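Local coordinates for protein scyllo-inositol 2-dehydrogenase (NADP(+)) IolW (Bacillus subtilis subsp. subtilis, PDB 3GDO) that catalyses the reversible NADPH-dependent reduction of scyllo-inosose to scyllo-inositol and cannot use NADH in place of NADPH, at residues B[120-133]-B[295-309]. Numbering follows the deposited sequence.
Sequences SVYHNRRWDNDFLT and IPSVNGSYLTYYRKI
Tyr122 and Tyr305 form the aromatic heart of this contact: the CD1–CE1 edge of Tyr122 points into one face of Tyr305 in a T-shaped pair, planes 83° apart and centroids 5.0 Å apart. Tyr306 joins the cluster with its ring slid well off that of Tyr122, while its hydroxyl bonds His21. With CG anti to the backbone N (chi1 174°), Tyr305 offers a face to Tyr122 and an edge to Trp127, whose CZ3 meets Tyr305 CD1 at 3.9 Å. The pyrrole side of the indole rests against Thr304, NE1 lying 3.4 Å from CG2. Farther along, Leu132 CB packs on Val298.

Polar groups fix the rings in place. Tyr305 OH donates to Ser120 OG (2.8 Å), which also bonds the Val321 carbonyl. Tyr302 OH gives a 2.6 Å bond to the syn lone pair of Asp128 OD1, and Asn124 ND2 sits 3.0 Å above the centre of the Tyr302 ring, the amide plane tilted 44° from the ring. That amide is steadied by Arg125, whose NH1 donates to Asn124 OD1 nearly within the guanidinium plane; its NH2 pairs with Glu257.

Backbone groups secure the extended part of 295-309. Ser301 N reaches Trp127 O at 2.8 Å, and Val298 N bonds Thr133 OG1, itself a donor to Asn129 O.

The chain thus returns from the C-terminal sheet to pack helix 303-315 against strand 119-122, the outermost strand of the Rossmann sheet within this chain, in this member of the Gfo/Idh/MocA family. The chemistry is consistent with a join between the Rossmann and C-terminal parts in which ring packing supplies much of the area and the hydroxyl and backbone bonds fix the register.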
loop_
_atom_site.group_PDB
_atom_site.type_symbol
_atom_site.label_atom_id
_atom_site.label_comp_id
_atom_site.label_asym_id
_atom_site.label_seq_id
_atom_site.Cartn_x
_atom_site.Cartn_y
_atom_site.Cartn_z
ATOM N N SER B 120 11.497 -13.694 -27.557
ATOM C CA SER B 120 11.317 -12.551 -26.666
ATOM C C SER B 120 9.819 -12.430 -26.264
ATOM O O SER B 120 8.931 -13.119 -26.845
ATOM C CB SER B 120 11.824 -11.291 -27.350
ATOM O OG SER B 120 11.881 -10.167 -26.465
ATOM N N VAL B 121 9.557 -11.597 -25.250
ATOM C CA VAL B 121 8.198 -11.402 -24.709
ATOM C C VAL B 121 8.005 -9.897 -24.671
ATOM O O VAL B 121 8.891 -9.190 -24.253
ATOM C CB VAL B 121 8.050 -12.015 -23.306
ATOM C CG1 VAL B 121 6.620 -11.728 -22.705
ATOM C CG2 VAL B 121 8.282 -13.517 -23.371
ATOM N N TYR B 122 6.867 -9.410 -25.147
ATOM C CA TYR B 122 6.660 -7.961 -25.258
ATOM C C TYR B 122 6.301 -7.332 -23.872
ATOM O O TYR B 122 5.122 -7.000 -23.626
ATOM C CB TYR B 122 5.582 -7.686 -26.341
ATOM C CG TYR B 122 5.442 -6.232 -26.778
ATOM C CD1 TYR B 122 6.524 -5.555 -27.293
ATOM C CD2 TYR B 122 4.200 -5.537 -26.654
ATOM C CE1 TYR B 122 6.409 -4.223 -27.714
ATOM C CE2 TYR B 122 4.064 -4.188 -27.069
ATOM C CZ TYR B 122 5.185 -3.549 -27.598
ATOM O OH TYR B 122 5.166 -2.225 -27.985
ATOM N N HIS B 123 7.300 -7.192 -22.986
ATOM C CA HIS B 123 7.151 -6.470 -21.708
ATOM C C HIS B 123 7.529 -5.027 -21.923
ATOM O O HIS B 123 8.577 -4.547 -21.458
ATOM C CB HIS B 123 7.954 -7.114 -20.570
ATOM C CG HIS B 123 7.241 -8.264 -19.924
ATOM N ND1 HIS B 123 6.102 -8.097 -19.153
ATOM C CD2 HIS B 123 7.471 -9.599 -19.969
ATOM C CE1 HIS B 123 5.693 -9.277 -18.713
ATOM N NE2 HIS B 123 6.502 -10.210 -19.199
ATOM N N ASN B 124 6.674 -4.346 -22.670
ATOM C CA ASN B 124 7.016 -3.017 -23.125
ATOM C C ASN B 124 6.876 -1.948 -22.057
ATOM O O ASN B 124 7.360 -0.857 -22.270
ATOM C CB ASN B 124 6.259 -2.626 -24.401
ATOM C CG ASN B 124 4.767 -2.467 -24.188
ATOM O OD1 ASN B 124 4.158 -3.140 -23.373
ATOM N ND2 ASN B 124 4.171 -1.563 -24.951
ATOM N N ARG B 125 6.229 -2.259 -20.921
ATOM C CA ARG B 125 6.140 -1.273 -19.821
ATOM C C ARG B 125 7.500 -0.949 -19.216
ATOM O O ARG B 125 7.581 -0.070 -18.358
ATOM C CB ARG B 125 5.180 -1.705 -18.673
ATOM C CG ARG B 125 3.689 -1.841 -18.988
ATOM C CD ARG B 125 3.318 -1.361 -20.339
ATOM N NE ARG B 125 1.885 -1.158 -20.455
ATOM C CZ ARG B 125 1.132 -1.606 -21.459
ATOM N NH1 ARG B 125 1.649 -2.326 -22.452
ATOM N NH2 ARG B 125 -0.165 -1.334 -21.469
ATOM N N ARG B 126 8.570 -1.638 -19.630
ATOM C CA ARG B 126 9.905 -1.176 -19.263
ATOM C C ARG B 126 10.227 0.127 -20.002
ATOM O O ARG B 126 11.201 0.777 -19.663
ATOM C CB ARG B 126 11.003 -2.190 -19.558
ATOM C CG ARG B 126 10.922 -3.498 -18.778
ATOM C CD ARG B 126 12.097 -4.397 -19.149
ATOM N NE ARG B 126 11.884 -5.755 -18.673
ATOM C CZ ARG B 126 12.725 -6.767 -18.865
ATOM N NH1 ARG B 126 13.879 -6.604 -19.533
ATOM N NH2 ARG B 126 12.402 -7.966 -18.399
ATOM N N TRP B 127 9.452 0.474 -21.025
ATOM C CA TRP B 127 9.656 1.776 -21.739
ATOM C C TRP B 127 8.495 2.776 -21.542
ATOM O O TRP B 127 8.321 3.711 -22.340
ATOM C CB TRP B 127 10.078 1.564 -23.233
ATOM C CG TRP B 127 11.407 0.789 -23.322
ATOM C CD1 TRP B 127 12.693 1.317 -23.380
ATOM C CD2 TRP B 127 11.566 -0.638 -23.305
ATOM N NE1 TRP B 127 13.621 0.300 -23.378
ATOM C CE2 TRP B 127 12.959 -0.906 -23.342
ATOM C CE3 TRP B 127 10.661 -1.716 -23.219
ATOM C CZ2 TRP B 127 13.467 -2.200 -23.321
ATOM C CZ3 TRP B 127 11.169 -3.007 -23.204
ATOM C CH2 TRP B 127 12.562 -3.238 -23.270
ATOM N N ASP B 128 7.705 2.572 -20.474
ATOM C CA ASP B 128 6.726 3.561 -19.992
ATOM C C ASP B 128 7.467 4.796 -19.458
ATOM O O ASP B 128 8.565 4.664 -18.878
ATOM C CB ASP B 128 5.863 2.980 -18.858
ATOM C CG ASP B 128 4.657 2.214 -19.361
ATOM O OD1 ASP B 128 4.563 1.940 -20.575
ATOM O OD2 ASP B 128 3.757 1.883 -18.533
ATOM N N ASN B 129 6.893 5.991 -19.673
ATOM C CA ASN B 129 7.553 7.209 -19.172
ATOM C C ASN B 129 7.969 7.156 -17.700
ATOM O O ASN B 129 9.137 7.398 -17.363
ATOM C CB ASN B 129 6.776 8.504 -19.516
ATOM C CG ASN B 129 5.259 8.441 -19.249
ATOM O OD1 ASN B 129 4.729 7.677 -18.396
ATOM N ND2 ASN B 129 4.552 9.278 -19.978
ATOM N N ASP B 130 7.021 6.813 -16.821
ATOM C CA ASP B 130 7.285 6.813 -15.383
ATOM C C ASP B 130 8.429 5.872 -15.027
ATOM O O ASP B 130 9.358 6.255 -14.286
ATOM C CB ASP B 130 6.004 6.502 -14.570
ATOM C CG ASP B 130 5.143 5.379 -15.179
ATOM O OD1 ASP B 130 5.696 4.488 -15.878
ATOM O OD2 ASP B 130 3.892 5.369 -14.949
ATOM N N PHE B 131 8.375 4.647 -15.554
ATOM C CA PHE B 131 9.420 3.678 -15.284
ATOM C C PHE B 131 10.786 4.147 -15.809
ATOM O O PHE B 131 11.796 3.980 -15.142
ATOM C CB PHE B 131 9.059 2.292 -15.820
ATOM C CG PHE B 131 9.969 1.209 -15.318
ATOM C CD1 PHE B 131 9.943 0.822 -13.998
ATOM C CD2 PHE B 131 10.851 0.571 -16.171
ATOM C CE1 PHE B 131 10.792 -0.157 -13.527
ATOM C CE2 PHE B 131 11.714 -0.405 -15.719
ATOM C CZ PHE B 131 11.677 -0.789 -14.393
ATOM N N LEU B 132 10.801 4.781 -16.966
ATOM C CA LEU B 132 12.042 5.282 -17.507
ATOM C C LEU B 132 12.593 6.341 -16.574
ATOM O O LEU B 132 13.806 6.378 -16.332
ATOM C CB LEU B 132 11.853 5.845 -18.929
ATOM C CG LEU B 132 11.728 4.780 -20.039
ATOM C CD1 LEU B 132 11.642 5.484 -21.390
ATOM C CD2 LEU B 132 12.894 3.734 -20.008
ATOM N N THR B 133 11.694 7.186 -16.060
ATOM C CA THR B 133 12.068 8.264 -15.131
ATOM C C THR B 133 12.741 7.702 -13.873
ATOM O O THR B 133 13.840 8.138 -13.520
ATOM C CB THR B 133 10.856 9.101 -14.784
ATOM O OG1 THR B 133 10.234 9.523 -16.003
ATOM C CG2 THR B 133 11.219 10.312 -13.867
ATOM N N ILE B 295 9.932 16.233 -10.838
ATOM C CA ILE B 295 10.805 15.654 -11.881
ATOM C C ILE B 295 10.062 15.478 -13.217
ATOM O O ILE B 295 9.140 14.650 -13.307
ATOM C CB ILE B 295 11.399 14.286 -11.458
ATOM C CG1 ILE B 295 11.999 14.346 -10.044
ATOM C CG2 ILE B 295 12.428 13.793 -12.478
ATOM C CD1 ILE B 295 13.248 15.224 -9.899
ATOM N N PRO B 296 10.437 16.265 -14.259
ATOM C CA PRO B 296 9.766 16.051 -15.554
ATOM C C PRO B 296 10.072 14.633 -16.052
ATOM O O PRO B 296 11.212 14.200 -16.000
ATOM C CB PRO B 296 10.376 17.145 -16.474
ATOM C CG PRO B 296 11.003 18.163 -15.505
ATOM C CD PRO B 296 11.473 17.320 -14.336
ATOM N N SER B 297 9.042 13.894 -16.458
ATOM C CA SER B 297 9.210 12.487 -16.821
ATOM C C SER B 297 10.005 12.333 -18.127
ATOM O O SER B 297 9.812 13.110 -19.048
ATOM C CB SER B 297 7.834 11.824 -16.973
ATOM O OG SER B 297 6.988 12.089 -15.861
ATOM N N VAL B 298 10.898 11.350 -18.203
ATOM C CA VAL B 298 11.508 10.931 -19.489
ATOM C C VAL B 298 10.359 10.492 -20.404
ATOM O O VAL B 298 9.423 9.849 -19.927
ATOM C CB VAL B 298 12.449 9.733 -19.291
ATOM C CG1 VAL B 298 13.015 9.229 -20.635
ATOM C CG2 VAL B 298 13.578 10.094 -18.339
ATOM N N ASN B 299 10.397 10.861 -21.679
ATOM C CA ASN B 299 9.378 10.442 -22.640
ATOM C C ASN B 299 9.297 8.914 -22.731
ATOM O O ASN B 299 10.304 8.258 -22.697
ATOM C CB ASN B 299 9.621 11.077 -24.031
ATOM C CG ASN B 299 9.252 12.575 -24.066
ATOM O OD1 ASN B 299 9.474 13.283 -23.090
ATOM N ND2 ASN B 299 8.684 13.045 -25.177
ATOM N N GLY B 300 8.096 8.355 -22.799
ATOM C CA GLY B 300 7.950 6.906 -22.987
ATOM C C GLY B 300 8.395 6.544 -24.404
ATOM O O GLY B 300 8.211 7.348 -25.341
ATOM N N SER B 301 8.958 5.350 -24.574
ATOM C CA SER B 301 9.622 4.977 -25.849
ATOM C C SER B 301 9.440 3.505 -26.211
ATOM O O SER B 301 10.400 2.722 -26.129
ATOM C CB SER B 301 11.119 5.300 -25.720
ATOM O OG SER B 301 11.797 5.096 -26.941
ATOM N N TYR B 302 8.218 3.106 -26.575
ATOM C CA TYR B 302 7.955 1.702 -26.898
ATOM C C TYR B 302 8.746 1.257 -28.153
ATOM O O TYR B 302 9.045 0.079 -28.308
ATOM C CB TYR B 302 6.452 1.422 -27.135
ATOM C CG TYR B 302 5.538 1.416 -25.885
ATOM C CD1 TYR B 302 6.063 1.347 -24.590
ATOM C CD2 TYR B 302 4.158 1.450 -26.028
ATOM C CE1 TYR B 302 5.223 1.335 -23.468
ATOM C CE2 TYR B 302 3.280 1.432 -24.897
ATOM C CZ TYR B 302 3.827 1.384 -23.637
ATOM O OH TYR B 302 3.000 1.351 -22.541
ATOM N N LEU B 303 9.039 2.201 -29.043
ATOM C CA LEU B 303 9.884 1.940 -30.234
ATOM C C LEU B 303 11.182 1.269 -29.850
ATOM O O LEU B 303 11.702 0.417 -30.607
ATOM C CB LEU B 303 10.203 3.232 -30.989
ATOM C CG LEU B 303 9.029 3.921 -31.703
ATOM C CD1 LEU B 303 9.523 5.223 -32.404
ATOM C CD2 LEU B 303 8.370 2.937 -32.716
ATOM N N THR B 304 11.699 1.638 -28.672
ATOM C CA THR B 304 12.988 1.144 -28.228
ATOM C C THR B 304 13.003 -0.390 -28.197
ATOM O O THR B 304 13.992 -0.993 -28.643
ATOM C CB THR B 304 13.428 1.788 -26.869
ATOM O OG1 THR B 304 13.459 3.211 -27.019
ATOM C CG2 THR B 304 14.795 1.306 -26.395
ATOM N N TYR B 305 11.922 -1.027 -27.715
ATOM C CA TYR B 305 11.857 -2.488 -27.747
ATOM C C TYR B 305 12.108 -2.998 -29.194
ATOM O O TYR B 305 12.883 -3.930 -29.416
ATOM C CB TYR B 305 10.511 -3.009 -27.237
ATOM C CG TYR B 305 10.339 -4.503 -27.382
ATOM C CD1 TYR B 305 10.670 -5.355 -26.339
ATOM C CD2 TYR B 305 9.826 -5.059 -28.536
ATOM C CE1 TYR B 305 10.509 -6.707 -26.438
ATOM C CE2 TYR B 305 9.666 -6.426 -28.643
ATOM C CZ TYR B 305 10.015 -7.236 -27.597
ATOM O OH TYR B 305 9.864 -8.594 -27.676
ATOM N N TYR B 306 11.471 -2.384 -30.179
ATOM C CA TYR B 306 11.634 -2.923 -31.521
ATOM C C TYR B 306 12.976 -2.571 -32.210
ATOM O O TYR B 306 13.452 -3.341 -33.022
ATOM C CB TYR B 306 10.409 -2.636 -32.408
ATOM C CG TYR B 306 9.302 -3.666 -32.216
ATOM C CD1 TYR B 306 9.515 -4.991 -32.544
ATOM C CD2 TYR B 306 8.038 -3.302 -31.707
ATOM C CE1 TYR B 306 8.523 -5.956 -32.359
ATOM C CE2 TYR B 306 7.014 -4.249 -31.544
ATOM C CZ TYR B 306 7.268 -5.570 -31.862
ATOM O OH TYR B 306 6.307 -6.543 -31.737
ATOM N N ARG B 307 13.557 -1.412 -31.907
ATOM C CA ARG B 307 14.903 -1.098 -32.411
ATOM C C ARG B 307 15.905 -2.096 -31.838
ATOM O O ARG B 307 16.845 -2.524 -32.527
ATOM C CB ARG B 307 15.310 0.316 -32.051
ATOM C CG ARG B 307 14.488 1.377 -32.729
ATOM C CD ARG B 307 14.919 2.780 -32.259
ATOM N NE ARG B 307 14.293 3.804 -33.093
ATOM C CZ ARG B 307 13.596 4.843 -32.647
ATOM N NH1 ARG B 307 13.459 5.072 -31.355
ATOM N NH2 ARG B 307 13.093 5.711 -33.509
ATOM N N LYS B 308 15.682 -2.502 -30.596
ATOM C CA LYS B 308 16.558 -3.481 -29.967
ATOM C C LYS B 308 16.385 -4.888 -30.535
ATOM O O LYS B 308 17.385 -5.571 -30.766
ATOM C CB LYS B 308 16.444 -3.458 -28.443
ATOM C CG LYS B 308 17.544 -2.648 -27.756
ATOM C CD LYS B 308 17.008 -1.721 -26.648
ATOM C CE LYS B 308 17.996 -1.631 -25.472
ATOM N NZ LYS B 308 19.377 -1.182 -25.839
ATOM N N ILE B 309 15.142 -5.315 -30.769
ATOM C CA ILE B 309 14.889 -6.590 -31.416
ATOM C C ILE B 309 15.614 -6.648 -32.797
ATOM O O ILE B 309 16.233 -7.646 -33.136
ATOM C CB ILE B 309 13.350 -6.864 -31.603
ATOM C CG1 ILE B 309 12.652 -7.141 -30.259
ATOM C CG2 ILE B 309 13.084 -8.017 -32.623
ATOM C CD1 ILE B 309 12.861 -8.557 -29.675
#